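Local coordinates for protein glutathione peroxidase (Schistosoma mansoni, PDB 2V1M) that reduces hydrogen peroxide to water at the expense of glutathione, which it converts to glutathione disulfide, at residues 115-118 and 119-123. Sequence-based numbering, arbitrary orientation.
Sequences YKFL and KSRQH. With SO4 (sulfate ion), chain C.
Arg-121 lies across the ring of buried Phe-117, one helical turn back. Its CG sits over the ring face, 4.2 Å from the centroid in a CH-pi contact; a bend at chi2 (-64°) then carries the guanidinium past the rim, where Phe-117 CZ stands 3.6 Å from Arg-121 CZ, over the guanidinium's centre. The two planes are 60° apart, so this is no parallel stack. NH1 and NH2 are tied down elsewhere, by Gln-144 OE1 and Asn-9 O. Toward the central sheet, Leu-118 CD1 covers one face of the Tyr-115 ring, and both side chains rest on Ile-36. Lys-119, bent at chi3, curls its aliphatic chain over Tyr-115 O to bring NZ to Val-106 O and Asn-107 OD1. Residues 115-120 belong to the last turns of helix 113-121, packed against strands 33-39 and 145-149 of the thioredoxin-type fold. Here Leu-118 O accepts from both Arg-121 N and Gln-122 N (each 3.1 Å), the former from above the carbonyl plane. The outer side is looser. Ser-120, exposed, turns OG back to Phe-117 O (2.7 Å). Beyond the helix, exposed His-123 donates from NE2 to sulfate O2 (2.7 Å); Asn-128 N bonds to the same ion, probably from the crystallisation liquor.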
loop_
_atom_site.group_PDB
_atom_site.type_symbol
_atom_site.label_atom_id
_atom_site.label_comp_id
_atom_site.label_asym_id
_atom_site.label_seq_id
_atom_site.Cartn_x
_atom_site.Cartn_y
_atom_site.Cartn_z
ATOM N N TYR A 115 -7.783 4.262 -4.409
ATOM C CA TYR A 115 -7.666 5.165 -3.266
ATOM C C TYR A 115 -8.936 5.917 -2.973
ATOM O O TYR A 115 -9.242 6.171 -1.799
ATOM C CB TYR A 115 -6.438 6.087 -3.411
ATOM C CG TYR A 115 -5.191 5.414 -2.877
ATOM C CD1 TYR A 115 -4.685 5.731 -1.628
ATOM C CD2 TYR A 115 -4.480 4.545 -3.688
ATOM C CE1 TYR A 115 -3.476 5.128 -1.164
ATOM C CE2 TYR A 115 -3.279 3.953 -3.254
ATOM C CZ TYR A 115 -2.796 4.261 -1.986
ATOM O OH TYR A 115 -1.640 3.676 -1.493
ATOM N N LYS A 116 -9.711 6.275 -3.999
ATOM C CA LYS A 116 -11.054 6.800 -3.728
ATOM C C LYS A 116 -11.833 5.798 -2.877
ATOM O O LYS A 116 -12.498 6.164 -1.887
ATOM C CB LYS A 116 -11.796 7.137 -5.024
ATOM C CG LYS A 116 -11.093 8.237 -5.822
ATOM C CD LYS A 116 -11.930 8.672 -7.049
ATOM C CE LYS A 116 -11.254 9.815 -7.775
ATOM N NZ LYS A 116 -12.133 10.316 -8.893
ATOM N N PHE A 117 -11.755 4.528 -3.246
ATOM C CA PHE A 117 -12.446 3.476 -2.501
ATOM C C PHE A 117 -11.898 3.342 -1.078
ATOM O O PHE A 117 -12.683 3.277 -0.098
ATOM C CB PHE A 117 -12.336 2.146 -3.257
ATOM C CG PHE A 117 -12.940 0.996 -2.521
ATOM C CD1 PHE A 117 -14.345 0.865 -2.413
ATOM C CD2 PHE A 117 -12.132 0.025 -1.921
ATOM C CE1 PHE A 117 -14.901 -0.209 -1.745
ATOM C CE2 PHE A 117 -12.705 -1.059 -1.245
ATOM C CZ PHE A 117 -14.091 -1.173 -1.170
ATOM N N LEU A 118 -10.580 3.216 -0.924
ATOM C CA LEU A 118 -9.990 3.049 0.415
ATOM C C LEU A 118 -10.451 4.188 1.337
ATOM O O LEU A 118 -10.884 3.947 2.471
ATOM C CB LEU A 118 -8.473 3.027 0.318
ATOM C CG LEU A 118 -7.879 1.784 -0.375
ATOM C CD1 LEU A 118 -6.380 2.008 -0.561
ATOM C CD2 LEU A 118 -8.140 0.520 0.448
ATOM N N LYS A 119 -10.329 5.423 0.856
ATOM C CA LYS A 119 -10.712 6.593 1.665
ATOM C C LYS A 119 -12.218 6.628 1.940
ATOM O O LYS A 119 -12.625 7.168 2.965
ATOM C CB LYS A 119 -10.269 7.884 0.982
ATOM C CG LYS A 119 -8.758 8.071 0.927
ATOM C CD LYS A 119 -8.370 9.454 0.416
ATOM C CE LYS A 119 -8.787 9.689 -1.014
ATOM N NZ LYS A 119 -8.457 11.070 -1.406
ATOM N N SER A 120 -13.023 6.029 1.056
ATOM C CA SER A 120 -14.477 5.991 1.288
ATOM C C SER A 120 -14.846 4.994 2.393
ATOM O O SER A 120 -15.976 5.046 2.918
ATOM C CB SER A 120 -15.244 5.625 0.016
ATOM O OG SER A 120 -15.202 4.248 -0.271
ATOM N N ARG A 121 -13.928 4.071 2.726
ATOM C CA ARG A 121 -14.197 3.024 3.714
ATOM C C ARG A 121 -13.612 3.297 5.095
ATOM O O ARG A 121 -14.172 2.765 6.076
ATOM C CB ARG A 121 -13.733 1.643 3.199
ATOM C CG ARG A 121 -14.538 1.108 2.023
ATOM C CD ARG A 121 -16.004 0.849 2.431
ATOM N NE ARG A 121 -16.775 0.123 1.421
ATOM C CZ ARG A 121 -16.775 -1.201 1.277
ATOM N NH1 ARG A 121 -16.062 -1.977 2.083
ATOM N NH2 ARG A 121 -17.526 -1.741 0.317
ATOM N N GLN A 122 -12.486 4.023 5.156
ATOM C CA GLN A 122 -11.850 4.308 6.449
ATOM C C GLN A 122 -11.421 5.758 6.480
ATOM O O GLN A 122 -10.570 6.183 5.667
ATOM C CB GLN A 122 -10.622 3.415 6.678
ATOM C CG GLN A 122 -10.958 1.970 6.980
ATOM C CD GLN A 122 -11.695 1.819 8.308
ATOM O OE1 GLN A 122 -12.882 1.383 8.339
ATOM N NE2 GLN A 122 -11.097 2.195 9.397
ATOM N N HIS A 123 -12.011 6.495 7.412
ATOM C CA HIS A 123 -11.763 7.926 7.562
ATOM C C HIS A 123 -10.414 8.168 8.260
ATOM O O HIS A 123 -10.027 7.440 9.189
ATOM C CB HIS A 123 -12.877 8.548 8.376
ATOM C CG HIS A 123 -12.946 10.044 8.216
ATOM N ND1 HIS A 123 -12.129 10.890 8.934
ATOM C CD2 HIS A 123 -13.703 10.840 7.416
ATOM C CE1 HIS A 123 -12.393 12.143 8.604
ATOM N NE2 HIS A 123 -13.335 12.143 7.677
HETATM S S SO4 C . -13.612 15.384 5.542
HETATM O O1 SO4 C . -13.997 16.786 5.746
HETATM O O2 SO4 C . -13.498 14.766 6.871
HETATM O O3 SO4 C . -14.684 14.749 4.770
HETATM O O4 SO4 C . -12.331 15.273 4.839
#